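Local atomic coordinates of Hut operon positive regulatory protein (Bacillus subtilis, PDB entry 4H4L), a protein that binds regulatory sequences on hut operon mRNA as a homohexamer when histidine is present, suppressing transcription termination and activating the operon for histidine utilization. Residues G127-P132 and L136-F141; A78-L83 and G89-G94; G40-G43 and K49-A52. The protein carries 1 engineered substitution. All coordinates share one frame; numbering follows the deposited sequence.

Contact 1 of 3, residues G127-P132 and L136-F141; sequences GTIGAP and LEHETF. With ZN (zinc ion), chain R; HIS (histidine), chain Q.
I129 and H138 stand side by side on one face of an antiparallel hairpin and point the same way, with methyl CG2 of I129 against the imidazole at CE1 of H138 (3.6 Å). Their backbones form a hydrogen-bonded pair: I129 N reaches H138 O, and H138 N returns to I129 O at 3.0 Å with a nearly straight N-H...O angle of 172°. With CG between the backbone N and carbonyl carbon (chi1 68°), H138 raises its ring so that NE2 binds the zinc ion at 2.2 Å. ND1 of H138 meanwhile donates to E139 O at 2.9 Å, in both the carbonyl plane and the ring plane, which fixes the ring's rotation. NE2 of the bound histidine is another zinc ligand, and H73 and H77 of a neighbouring subunit complete the site. On the hairpin's other side T128 and E137 cross at a slant, the methyl CG2 of T128 lying 3.5 Å from OE1 of E137; OE2 of E137 takes a weak bond from G135 N. Replacing E137 with an alanine would probably uncover the T128 methyl and leave G135 N without its carboxylate partner. No side chain could be accommodated at G130, paired with E137, since a CB would run into L136 O and E137 CA. The CA of G130 instead approaches OXT of the ligand histidine at 3.3 Å, while CB of A131 packs on that ligand's O. A131 N donates to L136 O at 3.2 Å, carrying the pairing to the end of the hairpin. The imidazole of H138 is thus used at both nitrogens: a backbone carbonyl holds the N-H at ND1 and may polarise the ring, probably making NE2 a better zinc donor.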
loop_
_atom_site.group_PDB
_atom_site.type_symbol
_atom_site.label_atom_id
_atom_site.label_comp_id
_atom_site.label_asym_id
_atom_site.label_seq_id
_atom_site.Cartn_x
_atom_site.Cartn_y
_atom_site.Cartn_z
ATOM N N GLY A 127 -6.807 -12.373 -17.541
ATOM C CA GLY A 127 -8.047 -13.060 -17.245
ATOM C C GLY A 127 -9.049 -12.139 -16.598
ATOM O O GLY A 127 -9.035 -10.944 -16.793
ATOM N N THR A 128 -9.952 -12.695 -15.829
ATOM C CA THR A 128 -10.891 -11.843 -15.149
ATOM C C THR A 128 -10.723 -11.841 -13.630
ATOM O O THR A 128 -10.020 -12.684 -13.056
ATOM C CB THR A 128 -12.319 -12.260 -15.430
ATOM O OG1 THR A 128 -12.582 -13.429 -14.657
ATOM C CG2 THR A 128 -12.518 -12.516 -16.916
ATOM N N ILE A 129 -11.387 -10.853 -13.032
ATOM C CA ILE A 129 -11.494 -10.638 -11.623
ATOM C C ILE A 129 -12.945 -10.201 -11.429
ATOM O O ILE A 129 -13.513 -9.509 -12.290
ATOM C CB ILE A 129 -10.499 -9.552 -11.160
ATOM C CG1 ILE A 129 -10.408 -9.526 -9.624
ATOM C CG2 ILE A 129 -10.823 -8.192 -11.794
ATOM C CD1 ILE A 129 -9.103 -8.964 -9.114
ATOM N N GLY A 130 -13.558 -10.631 -10.325
ATOM C CA GLY A 130 -14.981 -10.373 -10.104
ATOM C C GLY A 130 -15.450 -11.050 -8.835
ATOM O O GLY A 130 -14.640 -11.641 -8.099
ATOM N N ALA A 131 -16.755 -10.958 -8.590
ATOM C CA ALA A 131 -17.357 -11.426 -7.356
ATOM C C ALA A 131 -17.347 -12.932 -7.321
ATOM O O ALA A 131 -17.314 -13.556 -8.390
ATOM C CB ALA A 131 -18.778 -10.910 -7.237
ATOM N N PRO A 132 -17.384 -13.530 -6.099
ATOM C CA PRO A 132 -17.282 -14.991 -5.939
ATOM C C PRO A 132 -18.297 -15.761 -6.775
ATOM O O PRO A 132 -18.039 -16.911 -7.134
ATOM C CB PRO A 132 -17.540 -15.201 -4.447
ATOM C CG PRO A 132 -17.044 -13.938 -3.836
ATOM C CD PRO A 132 -17.501 -12.868 -4.785
ATOM N N LEU A 136 -20.254 -12.109 -13.030
ATOM C CA LEU A 136 -20.145 -10.696 -12.624
ATOM C C LEU A 136 -18.681 -10.298 -12.477
ATOM O O LEU A 136 -18.118 -10.334 -11.374
ATOM C CB LEU A 136 -20.879 -10.437 -11.303
ATOM C CG LEU A 136 -22.391 -10.650 -11.205
ATOM C CD1 LEU A 136 -23.098 -10.384 -12.535
ATOM C CD2 LEU A 136 -22.685 -12.059 -10.716
ATOM N N GLU A 137 -18.076 -9.915 -13.605
ATOM C CA GLU A 137 -16.630 -9.766 -13.690
ATOM C C GLU A 137 -16.203 -8.703 -14.687
ATOM O O GLU A 137 -17.002 -8.178 -15.449
ATOM C CB GLU A 137 -15.980 -11.108 -14.054
ATOM C CG GLU A 137 -16.136 -11.494 -15.520
ATOM C CD GLU A 137 -16.060 -12.992 -15.770
ATOM O OE1 GLU A 137 -15.951 -13.395 -16.957
ATOM O OE2 GLU A 137 -16.133 -13.768 -14.790
ATOM N N HIS A 138 -14.922 -8.383 -14.634
ATOM C CA HIS A 138 -14.272 -7.590 -15.646
ATOM C C HIS A 138 -12.873 -8.094 -15.787
ATOM O O HIS A 138 -12.466 -9.006 -15.082
ATOM C CB HIS A 138 -14.379 -6.065 -15.399
ATOM C CG HIS A 138 -13.600 -5.529 -14.197
ATOM N ND1 HIS A 138 -12.253 -5.593 -14.098
ATOM C CD2 HIS A 138 -14.042 -4.836 -13.070
ATOM C CE1 HIS A 138 -11.867 -4.997 -12.954
ATOM N NE2 HIS A 138 -12.966 -4.530 -12.332
ATOM N N GLU A 139 -12.120 -7.540 -16.721
ATOM C CA GLU A 139 -10.866 -8.166 -17.089
ATOM C C GLU A 139 -9.780 -7.794 -16.129
ATOM O O GLU A 139 -9.987 -6.921 -15.268
ATOM C CB GLU A 139 -10.467 -7.785 -18.504
ATOM C CG GLU A 139 -11.136 -8.638 -19.558
ATOM C CD GLU A 139 -11.286 -7.884 -20.862
ATOM O OE1 GLU A 139 -10.525 -8.156 -21.817
ATOM O OE2 GLU A 139 -12.145 -6.983 -20.898
ATOM N N THR A 140 -8.622 -8.459 -16.288
ATOM C CA THR A 140 -7.437 -8.126 -15.492
ATOM C C THR A 140 -6.092 -8.511 -16.074
ATOM O O THR A 140 -5.947 -9.425 -16.914
ATOM C CB THR A 140 -7.534 -8.646 -14.074
ATOM O OG1 THR A 140 -6.608 -7.927 -13.281
ATOM C CG2 THR A 140 -7.211 -10.102 -14.028
ATOM N N PHE A 141 -5.082 -7.789 -15.617
ATOM C CA PHE A 141 -3.835 -7.842 -16.295
ATOM C C PHE A 141 -2.695 -7.392 -15.414
ATOM O O PHE A 141 -2.832 -6.427 -14.677
ATOM C CB PHE A 141 -3.945 -6.927 -17.503
ATOM C CG PHE A 141 -3.033 -7.297 -18.601
ATOM C CD1 PHE A 141 -3.503 -8.051 -19.663
ATOM C CD2 PHE A 141 -1.693 -6.916 -18.565
ATOM C CE1 PHE A 141 -2.648 -8.418 -20.681
ATOM C CE2 PHE A 141 -0.829 -7.277 -19.576
ATOM C CZ PHE A 141 -1.309 -8.030 -20.634
HETATM ZN ZN ZN R . -13.371 -3.124 -10.752
HETATM N N HIS Q . -15.566 -8.441 -5.910
HETATM C CA HIS Q . -15.341 -7.458 -7.002
HETATM C C HIS Q . -16.488 -7.580 -7.899
HETATM O O HIS Q . -17.571 -7.750 -7.365
HETATM C CB HIS Q . -14.063 -7.758 -7.771
HETATM C CG HIS Q . -13.439 -6.554 -8.471
HETATM N ND1 HIS Q . -12.135 -6.186 -8.284
HETATM C CD2 HIS Q . -13.960 -5.656 -9.363
HETATM C CE1 HIS Q . -11.865 -5.120 -9.024
HETATM N NE2 HIS Q . -12.963 -4.814 -9.691
HETATM O OXT HIS Q . -16.350 -7.519 -9.125
#

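Contact 2 of 3, residues A78-L83 and G89-G94; sequences ATMEAL and GEMLLG
The carbonyl oxygen of M80 takes a weak hydrogen bond from H84 ND1 of the same helix, and the terminal methyl of M91 also lies against it, CE 3.4 Å from M80 O, a van der Waals approach. Everything else between 78-83 and 89-94 is apolar. M91 sends its side chain out with CG anti to the backbone N (chi1 -156°) and the next bond extended, then bends at chi3 (-72°), a turn that sets CE over the helix backbone. Its sulfur touches two helix side chains, which come from directions about a right angle apart, M80 CE at 3.7 Å and L83 CB at 3.8 Å from M91 SD. Both M80 and L83 cross M91 at about a right angle, and M80 is itself bent at chi2 and chi3, so that its methyl is brought to the M91 sulfur. L96 of a neighbouring subunit packs on M80 and M91, placing the sulfur-rich patch at a subunit boundary. On the inner side L83 rests on V50 and I51 of helix 47-60. M91, the centre of an inverse gamma turn, lets the loop between helix 70-87 and strand 99-109 fold back and lay one methionine on the helix it has just left.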
loop_
_atom_site.group_PDB
_atom_site.type_symbol
_atom_site.label_atom_id
_atom_site.label_comp_id
_atom_site.label_asym_id
_atom_site.label_seq_id
_atom_site.Cartn_x
_atom_site.Cartn_y
_atom_site.Cartn_z
ATOM N N ALA A 78 8.911 -11.808 -9.381
ATOM C CA ALA A 78 8.394 -11.323 -10.668
ATOM C C ALA A 78 6.892 -11.495 -10.683
ATOM O O ALA A 78 6.152 -10.691 -11.255
ATOM C CB ALA A 78 9.028 -12.067 -11.816
ATOM N N THR A 79 6.452 -12.534 -9.987
ATOM C CA THR A 79 5.052 -12.811 -9.816
ATOM C C THR A 79 4.377 -11.758 -8.970
ATOM O O THR A 79 3.315 -11.277 -9.379
ATOM C CB THR A 79 4.846 -14.186 -9.178
ATOM O OG1 THR A 79 5.500 -15.169 -9.981
ATOM C CG2 THR A 79 3.339 -14.508 -9.049
ATOM N N MET A 80 4.955 -11.419 -7.802
ATOM C CA MET A 80 4.387 -10.364 -6.922
ATOM C C MET A 80 4.111 -9.177 -7.784
ATOM O O MET A 80 3.012 -8.613 -7.767
ATOM C CB MET A 80 5.351 -9.843 -5.856
ATOM C CG MET A 80 5.666 -10.774 -4.720
ATOM S SD MET A 80 4.491 -10.524 -3.405
ATOM C CE MET A 80 3.332 -11.809 -3.894
ATOM N N GLU A 81 5.125 -8.809 -8.552
ATOM C CA GLU A 81 5.011 -7.663 -9.396
ATOM C C GLU A 81 3.868 -7.778 -10.393
ATOM O O GLU A 81 3.109 -6.832 -10.552
ATOM C CB GLU A 81 6.351 -7.322 -10.039
ATOM C CG GLU A 81 7.041 -6.258 -9.233
ATOM C CD GLU A 81 8.475 -6.058 -9.616
ATOM O OE1 GLU A 81 9.366 -6.271 -8.740
ATOM O OE2 GLU A 81 8.695 -5.653 -10.780
ATOM N N ALA A 82 3.692 -8.934 -11.002
ATOM C CA ALA A 82 2.561 -9.120 -11.921
ATOM C C ALA A 82 1.220 -9.069 -11.224
ATOM O O ALA A 82 0.263 -8.565 -11.771
ATOM C CB ALA A 82 2.701 -10.418 -12.736
ATOM N N LEU A 83 1.137 -9.618 -10.020
ATOM C CA LEU A 83 -0.124 -9.573 -9.244
ATOM C C LEU A 83 -0.498 -8.127 -8.823
ATOM O O LEU A 83 -1.681 -7.848 -8.536
ATOM C CB LEU A 83 -0.019 -10.467 -8.006
ATOM C CG LEU A 83 -0.054 -11.989 -8.036
ATOM C CD1 LEU A 83 0.522 -12.559 -6.744
ATOM C CD2 LEU A 83 -1.497 -12.428 -8.190
ATOM N N GLY A 89 -3.651 -2.443 -5.572
ATOM C CA GLY A 89 -3.592 -1.758 -4.282
ATOM C C GLY A 89 -3.597 -2.656 -3.077
ATOM O O GLY A 89 -2.843 -2.457 -2.139
ATOM N N GLU A 90 -4.472 -3.641 -3.078
ATOM C CA GLU A 90 -4.459 -4.658 -2.047
ATOM C C GLU A 90 -4.344 -5.945 -2.810
ATOM O O GLU A 90 -5.153 -6.214 -3.707
ATOM C CB GLU A 90 -5.751 -4.640 -1.220
ATOM C CG GLU A 90 -5.986 -3.335 -0.448
ATOM C CD GLU A 90 -4.940 -3.014 0.644
ATOM O OE1 GLU A 90 -4.390 -3.950 1.297
ATOM O OE2 GLU A 90 -4.671 -1.796 0.856
ATOM N N MET A 91 -3.339 -6.735 -2.452
ATOM C CA MET A 91 -3.043 -7.971 -3.154
ATOM C C MET A 91 -3.782 -9.071 -2.433
ATOM O O MET A 91 -3.165 -9.949 -1.820
ATOM C CB MET A 91 -1.537 -8.237 -3.182
ATOM C CG MET A 91 -1.110 -9.124 -4.337
ATOM S SD MET A 91 0.691 -9.346 -4.439
ATOM C CE MET A 91 1.161 -7.719 -5.017
ATOM N N LEU A 92 -5.114 -8.988 -2.522
ATOM C CA LEU A 92 -6.045 -9.880 -1.864
ATOM C C LEU A 92 -7.171 -10.175 -2.823
ATOM O O LEU A 92 -7.615 -9.291 -3.549
ATOM C CB LEU A 92 -6.659 -9.200 -0.643
ATOM C CG LEU A 92 -5.711 -8.723 0.452
ATOM C CD1 LEU A 92 -6.329 -7.535 1.167
ATOM C CD2 LEU A 92 -5.430 -9.860 1.413
ATOM N N LEU A 93 -7.633 -11.420 -2.803
ATOM C CA LEU A 93 -8.789 -11.833 -3.554
ATOM C C LEU A 93 -9.923 -12.164 -2.611
ATOM O O LEU A 93 -10.677 -11.294 -2.255
ATOM C CB LEU A 93 -8.439 -13.039 -4.427
ATOM C CG LEU A 93 -7.272 -12.747 -5.370
ATOM C CD1 LEU A 93 -6.784 -14.030 -6.043
ATOM C CD2 LEU A 93 -7.660 -11.697 -6.404
ATOM N N GLY A 94 -10.032 -13.426 -2.208
ATOM C CA GLY A 94 -11.096 -13.913 -1.347
ATOM C C GLY A 94 -11.265 -13.096 -0.080
ATOM O O GLY A 94 -12.389 -12.804 0.322
#

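Contact 3 of 3, residues G40-G43 and K49-A52; sequences GKVG and KVIA. Engineered in segment 49-52: I51 (natural residue Val).
V42 and V50 meet methyl to methyl, CG1 of V42 lying 3.9 Å from CG2 of V50, and this pair is the close part of the contact between strand segment 40-43 and helix segment 49-52. The two side chains cross at about a right angle. V42 points its CB at the helix, and chi1 of 62° puts CG1 between the backbone N and the carbonyl carbon, facing V50, and CG2 anti to N, within 4.0 Å of K49 O, a plain van der Waals approach. V50 is buried, since V100 and L102 of the adjoining strand also press on it. Toward solvent the contact thins out. K49 starts toward the strand, but the end of its chain leads away. No hydrogen bond joins the two segments. I51, an engineered residue in place of the natural valine, faces away from the strand and packs instead on Y76, T79, M80 and L83 of helix 70-87. Helix 47-60 thus lies on the sheet beside helix 70-87, V50 turned to the strands and I51 to the other helix: a two-layer alpha/beta arrangement, with both helices against one antiparallel sheet of order 1-2-3-4.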
loop_
_atom_site.group_PDB
_atom_site.type_symbol
_atom_site.label_atom_id
_atom_site.label_comp_id
_atom_site.label_asym_id
_atom_site.label_seq_id
_atom_site.Cartn_x
_atom_site.Cartn_y
_atom_site.Cartn_z
ATOM N N GLY A 40 -0.023 -21.566 -19.033
ATOM C CA GLY A 40 -0.893 -22.281 -18.103
ATOM C C GLY A 40 -2.106 -21.499 -17.649
ATOM O O GLY A 40 -2.269 -20.347 -18.027
ATOM N N LYS A 41 -2.924 -22.137 -16.810
ATOM C CA LYS A 41 -4.189 -21.593 -16.327
ATOM C C LYS A 41 -4.495 -21.928 -14.862
ATOM O O LYS A 41 -4.351 -23.059 -14.403
ATOM C CB LYS A 41 -5.350 -22.085 -17.187
ATOM C CG LYS A 41 -5.680 -21.199 -18.374
ATOM C CD LYS A 41 -6.832 -21.792 -19.179
ATOM C CE LYS A 41 -6.374 -22.993 -20.012
ATOM N NZ LYS A 41 -5.355 -22.630 -21.040
ATOM N N VAL A 42 -4.946 -20.916 -14.144
ATOM C CA VAL A 42 -5.291 -21.049 -12.735
ATOM C C VAL A 42 -6.441 -20.089 -12.436
ATOM O O VAL A 42 -6.432 -18.926 -12.878
ATOM C CB VAL A 42 -4.056 -20.838 -11.806
ATOM C CG1 VAL A 42 -3.467 -19.437 -11.945
ATOM C CG2 VAL A 42 -4.386 -21.167 -10.350
ATOM N N GLY A 43 -7.463 -20.612 -11.770
ATOM C CA GLY A 43 -8.528 -19.776 -11.206
ATOM C C GLY A 43 -8.553 -19.946 -9.688
ATOM O O GLY A 43 -8.671 -21.085 -9.193
ATOM N N LYS A 49 -2.441 -19.797 -4.357
ATOM C CA LYS A 49 -2.641 -20.796 -5.402
ATOM C C LYS A 49 -2.140 -20.296 -6.720
ATOM O O LYS A 49 -1.606 -21.092 -7.516
ATOM C CB LYS A 49 -4.104 -21.176 -5.560
ATOM C CG LYS A 49 -4.387 -22.596 -5.157
ATOM C CD LYS A 49 -5.433 -22.633 -4.048
ATOM C CE LYS A 49 -5.206 -23.838 -3.135
ATOM N NZ LYS A 49 -6.134 -23.858 -1.968
ATOM N N VAL A 50 -2.316 -18.996 -6.977
ATOM C CA VAL A 50 -1.843 -18.422 -8.252
ATOM C C VAL A 50 -0.302 -18.464 -8.327
ATOM O O VAL A 50 0.293 -18.873 -9.324
ATOM C CB VAL A 50 -2.471 -17.023 -8.509
ATOM C CG1 VAL A 50 -1.751 -16.251 -9.604
ATOM C CG2 VAL A 50 -3.966 -17.173 -8.846
ATOM N N ILE A 51 0.346 -18.083 -7.236
ATOM C CA ILE A 51 1.801 -18.123 -7.147
ATOM C C ILE A 51 2.322 -19.573 -7.318
ATOM O O ILE A 51 3.295 -19.808 -8.042
ATOM C CB ILE A 51 2.258 -17.487 -5.796
ATOM C CG1 ILE A 51 1.806 -16.024 -5.729
ATOM C CG2 ILE A 51 3.760 -17.642 -5.569
ATOM C CD1 ILE A 51 1.900 -15.422 -4.350
ATOM N N ALA A 52 1.632 -20.517 -6.677
ATOM C CA ALA A 52 2.013 -21.936 -6.575
ATOM C C ALA A 52 1.930 -22.651 -7.917
ATOM O O ALA A 52 2.921 -23.220 -8.379
ATOM C CB ALA A 52 1.127 -22.637 -5.554
#

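Contacts 1 and 3 reach the outermost strands of the chain's four-stranded sheet, 137-147 and 36-44, and do not touch. Contact 1 joins strands by backbone hydrogen bonds and adds metal chemistry. Contacts 2 and 3 have no hydrogen bonds across them and rely on apolar side chains. Contact 2 is buried, whereas contacts 1 and 3 are only partly so, and contact 3 opens to solvent at K49. The helices of contacts 2 and 3 pack directly, L83 CD1 lying 3.8 Å from I51 CG1. Contact 2 also meets contact 1, where I129 CD1 is 4.1 Å from L93 CD2, so its loop borders the histidine pocket.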